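Local coordinates for protein AT-less polyketide synthase (Streptomyces platensis subsp. rosaceus, PDB 4QYR) that is a ketosynthase domain of a modular polyketide synthase from isomigrastatin biosynthesis and probably catalyses the decarboxylative condensation that extends the polyketide chain, at residues 6-18 with 254-266. Residues are numbered along the deposited sequence; the frame is centred on the assembly and turned at random.
Sequences DDAVAIVGAAGRF and DGDAIWGVVRGSA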
loop_
_atom_site.group_PDB
_atom_site.type_symbol
_atom_site.label_atom_id
_atom_site.label_comp_id
_atom_site.label_asym_id
_atom_site.label_seq_id
_atom_site.Cartn_x
_atom_site.Cartn_y
_atom_site.Cartn_z
ATOM N N ASP A 6 -14.644 20.181 2.977
ATOM C CA ASP A 6 -15.162 20.810 4.188
ATOM C C ASP A 6 -16.216 19.910 4.846
ATOM O O ASP A 6 -17.092 20.370 5.588
ATOM C CB ASP A 6 -15.742 22.193 3.865
ATOM C CG ASP A 6 -16.143 22.970 5.109
ATOM O OD1 ASP A 6 -15.605 22.674 6.197
ATOM O OD2 ASP A 6 -17.005 23.869 4.997
ATOM N N ASP A 7 -16.134 18.617 4.574
ATOM C CA ASP A 7 -17.034 17.690 5.229
ATOM C C ASP A 7 -16.435 16.295 5.277
ATOM O O ASP A 7 -15.325 16.046 4.786
ATOM C CB ASP A 7 -18.410 17.660 4.536
ATOM C CG ASP A 7 -18.321 17.363 3.035
ATOM O OD1 ASP A 7 -17.765 18.199 2.287
ATOM O OD2 ASP A 7 -18.814 16.294 2.606
ATOM N N ALA A 8 -17.198 15.391 5.879
ATOM C CA ALA A 8 -16.747 14.050 6.137
ATOM C C ALA A 8 -17.151 13.105 5.016
ATOM O O ALA A 8 -17.732 13.516 4.010
ATOM C CB ALA A 8 -17.296 13.579 7.442
ATOM N N VAL A 9 -16.840 11.830 5.213
ATOM C CA VAL A 9 -17.024 10.841 4.177
ATOM C C VAL A 9 -18.113 9.847 4.546
ATOM O O VAL A 9 -18.036 9.158 5.563
ATOM C CB VAL A 9 -15.722 10.086 3.895
ATOM C CG1 VAL A 9 -15.960 9.031 2.860
ATOM C CG2 VAL A 9 -14.682 11.042 3.422
ATOM N N ALA A 10 -19.135 9.789 3.707
ATOM C CA ALA A 10 -20.206 8.835 3.878
ATOM C C ALA A 10 -19.800 7.423 3.458
ATOM O O ALA A 10 -19.088 7.231 2.475
ATOM C CB ALA A 10 -21.409 9.282 3.087
ATOM N N ILE A 11 -20.252 6.429 4.210
ATOM C CA ILE A 11 -20.237 5.061 3.707
ATOM C C ILE A 11 -21.590 4.786 3.077
ATOM O O ILE A 11 -22.609 4.729 3.779
ATOM C CB ILE A 11 -19.953 4.035 4.815
ATOM C CG1 ILE A 11 -18.642 4.388 5.512
ATOM C CG2 ILE A 11 -19.951 2.608 4.251
ATOM C CD1 ILE A 11 -18.240 3.431 6.572
ATOM N N VAL A 12 -21.596 4.613 1.760
ATOM C CA VAL A 12 -22.842 4.572 1.001
ATOM C C VAL A 12 -23.236 3.207 0.481
ATOM O O VAL A 12 -24.266 3.080 -0.183
ATOM C CB VAL A 12 -22.782 5.486 -0.228
ATOM C CG1 VAL A 12 -22.553 6.928 0.171
ATOM C CG2 VAL A 12 -21.695 4.991 -1.160
ATOM N N GLY A 13 -22.417 2.198 0.738
ATOM C CA GLY A 13 -22.750 0.855 0.297
ATOM C C GLY A 13 -21.839 -0.121 0.977
ATOM O O GLY A 13 -20.692 0.217 1.302
ATOM N N ALA A 14 -22.323 -1.333 1.203
ATOM C CA ALA A 14 -21.512 -2.278 1.952
ATOM C C ALA A 14 -21.846 -3.722 1.672
ATOM O O ALA A 14 -22.986 -4.058 1.328
ATOM C CB ALA A 14 -21.646 -2.002 3.426
ATOM N N ALA A 15 -20.850 -4.584 1.837
ATOM C CA ALA A 15 -21.065 -6.025 1.724
ATOM C C ALA A 15 -20.004 -6.795 2.482
ATOM O O ALA A 15 -18.865 -6.332 2.627
ATOM C CB ALA A 15 -21.072 -6.453 0.272
ATOM N N GLY A 16 -20.367 -7.983 2.950
ATOM C CA GLY A 16 -19.390 -8.855 3.577
ATOM C C GLY A 16 -19.761 -10.321 3.643
ATOM O O GLY A 16 -20.935 -10.673 3.651
ATOM N N ARG A 17 -18.746 -11.175 3.681
ATOM C CA ARG A 17 -18.940 -12.581 3.989
ATOM C C ARG A 17 -18.016 -12.930 5.133
ATOM O O ARG A 17 -16.820 -12.635 5.082
ATOM C CB ARG A 17 -18.662 -13.469 2.778
ATOM C CG ARG A 17 -19.513 -13.122 1.564
ATOM C CD ARG A 17 -19.190 -14.021 0.405
ATOM N NE ARG A 17 -19.222 -15.421 0.804
ATOM C CZ ARG A 17 -18.899 -16.430 -0.001
ATOM N NH1 ARG A 17 -18.502 -16.192 -1.250
ATOM N NH2 ARG A 17 -18.967 -17.683 0.442
ATOM N N PHE A 18 -18.578 -13.549 6.164
ATOM C CA PHE A 18 -17.831 -13.917 7.365
ATOM C C PHE A 18 -18.148 -15.343 7.820
ATOM O O PHE A 18 -19.017 -15.994 7.245
ATOM C CB PHE A 18 -18.128 -12.912 8.471
ATOM C CG PHE A 18 -17.524 -11.595 8.219
ATOM C CD1 PHE A 18 -16.153 -11.461 8.214
ATOM C CD2 PHE A 18 -18.314 -10.493 7.950
ATOM C CE1 PHE A 18 -15.574 -10.242 7.948
ATOM C CE2 PHE A 18 -17.748 -9.260 7.689
ATOM C CZ PHE A 18 -16.383 -9.134 7.683
ATOM N N ASP A 254 -27.508 13.542 -3.508
ATOM C CA ASP A 254 -27.788 12.467 -4.451
ATOM C C ASP A 254 -28.697 11.414 -3.842
ATOM O O ASP A 254 -29.057 10.444 -4.497
ATOM C CB ASP A 254 -26.487 11.824 -4.929
ATOM C CG ASP A 254 -25.606 12.794 -5.705
ATOM O OD1 ASP A 254 -26.120 13.873 -6.104
ATOM O OD2 ASP A 254 -24.406 12.479 -5.913
ATOM N N GLY A 255 -29.072 11.610 -2.588
ATOM C CA GLY A 255 -29.924 10.657 -1.903
ATOM C C GLY A 255 -29.419 9.224 -1.901
ATOM O O GLY A 255 -30.201 8.299 -2.124
ATOM N N ASP A 256 -28.115 9.041 -1.666
ATOM C CA ASP A 256 -27.565 7.716 -1.425
ATOM C C ASP A 256 -28.051 7.213 -0.060
ATOM O O ASP A 256 -28.383 8.014 0.823
ATOM C CB ASP A 256 -26.032 7.726 -1.468
ATOM C CG ASP A 256 -25.467 8.088 -2.847
ATOM O OD1 ASP A 256 -25.564 7.274 -3.792
ATOM O OD2 ASP A 256 -24.881 9.185 -2.979
ATOM N N ALA A 257 -28.097 5.892 0.112
ATOM C CA ALA A 257 -28.491 5.290 1.385
ATOM C C ALA A 257 -27.282 5.114 2.313
ATOM O O ALA A 257 -26.528 4.149 2.199
ATOM C CB ALA A 257 -29.160 3.970 1.146
ATOM N N ILE A 258 -27.112 6.047 3.240
ATOM C CA ILE A 258 -25.895 6.124 4.038
ATOM C C ILE A 258 -25.871 5.162 5.225
ATOM O O ILE A 258 -26.821 5.088 6.010
ATOM C CB ILE A 258 -25.688 7.561 4.530
ATOM C CG1 ILE A 258 -25.625 8.499 3.322
ATOM C CG2 ILE A 258 -24.448 7.656 5.357
ATOM C CD1 ILE A 258 -25.537 9.943 3.657
ATOM N N TRP A 259 -24.778 4.414 5.335
ATOM C CA TRP A 259 -24.596 3.482 6.429
ATOM C C TRP A 259 -24.069 4.202 7.652
ATOM O O TRP A 259 -24.426 3.879 8.791
ATOM C CB TRP A 259 -23.623 2.388 6.049
ATOM C CG TRP A 259 -24.178 1.344 5.188
ATOM C CD1 TRP A 259 -24.366 1.406 3.845
ATOM C CD2 TRP A 259 -24.582 0.040 5.591
ATOM N NE1 TRP A 259 -24.889 0.225 3.384
ATOM C CE2 TRP A 259 -25.030 -0.633 4.439
ATOM C CE3 TRP A 259 -24.620 -0.620 6.816
ATOM C CZ2 TRP A 259 -25.512 -1.926 4.472
ATOM C CZ3 TRP A 259 -25.107 -1.910 6.854
ATOM C CH2 TRP A 259 -25.542 -2.553 5.687
ATOM N N GLY A 260 -23.198 5.171 7.401
ATOM C CA GLY A 260 -22.543 5.912 8.454
ATOM C C GLY A 260 -21.604 6.957 7.894
ATOM O O GLY A 260 -21.341 7.017 6.694
ATOM N N VAL A 261 -21.091 7.788 8.781
ATOM C CA VAL A 261 -20.162 8.825 8.408
ATOM C C VAL A 261 -18.834 8.569 9.102
ATOM O O VAL A 261 -18.813 8.183 10.271
ATOM C CB VAL A 261 -20.705 10.201 8.801
ATOM C CG1 VAL A 261 -19.687 11.290 8.538
ATOM C CG2 VAL A 261 -21.981 10.478 8.058
ATOM N N VAL A 262 -17.727 8.765 8.387
ATOM C CA VAL A 262 -16.413 8.734 9.014
ATOM C C VAL A 262 -16.005 10.119 9.485
ATOM O O VAL A 262 -15.677 10.978 8.663
ATOM C CB VAL A 262 -15.367 8.227 8.058
ATOM C CG1 VAL A 262 -14.012 8.152 8.760
ATOM C CG2 VAL A 262 -15.803 6.897 7.501
ATOM N N ARG A 263 -16.035 10.337 10.798
ATOM C CA ARG A 263 -15.754 11.657 11.371
ATOM C C ARG A 263 -14.263 11.900 11.557
ATOM O O ARG A 263 -13.778 13.003 11.346
ATOM C CB ARG A 263 -16.470 11.831 12.713
ATOM C CG ARG A 263 -17.928 12.262 12.605
ATOM C CD ARG A 263 -18.087 13.624 11.932
ATOM N NE ARG A 263 -19.468 13.838 11.499
ATOM C CZ ARG A 263 -19.831 14.753 10.608
ATOM N NH1 ARG A 263 -21.109 14.882 10.253
ATOM N NH2 ARG A 263 -18.904 15.532 10.055
ATOM N N GLY A 264 -13.545 10.860 11.955
ATOM C CA GLY A 264 -12.110 10.946 12.109
ATOM C C GLY A 264 -11.416 9.638 11.813
ATOM O O GLY A 264 -12.037 8.575 11.770
ATOM N N SER A 265 -10.104 9.710 11.653
ATOM C CA SER A 265 -9.368 8.595 11.095
ATOM C C SER A 265 -7.877 8.863 11.192
ATOM O O SER A 265 -7.417 9.922 10.772
ATOM C CB SER A 265 -9.799 8.403 9.642
ATOM O OG SER A 265 -8.837 7.713 8.879
ATOM N N ALA A 266 -7.117 7.920 11.745
ATOM C CA ALA A 266 -5.665 8.107 11.856
ATOM C C ALA A 266 -4.916 6.796 11.721
ATOM O O ALA A 266 -5.473 5.747 12.028
ATOM C CB ALA A 266 -5.313 8.775 13.187
#
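I11 of strand 9-17 meets W259, in the chain leading into the antiparallel strand 260-269; the two are neighbouring strands in the large mixed sheet of the thiolase-fold ketosynthase. The join shows how a short antiparallel ladder can be followed by side-chain packing, here an indole laid against the neighbouring strand. V9 O accepts a nearly straight bond from V262 N (2.9 Å), and V9 and V262 form a hydrogen-bonded antiparallel pair. I11 is held through both backbone polar atoms: its N donates to G260 O, and its O receives W259 N at 2.7 Å. With CG1 beside the backbone N (chi1 -56°), CG2 lies anti to that N and packs on W259 CB, the two side chains crossing at about a right angle, while CG1 turns to V262 CG2 and the side chain also touches L367 of helix 358-372.

Beyond the ladder the indole continues alongside strand 9-17. I11 O lies at the ring's edge, in its plane, and A14 CB sits over one face in a CH-pi contact, 4.0 Å from the centroid of the five-membered ring. N105 OD1 ties the two together, bonding both W259 NE1 and A14 N. At the other end, A8 CB rests 3.5 Å from V261 CG1.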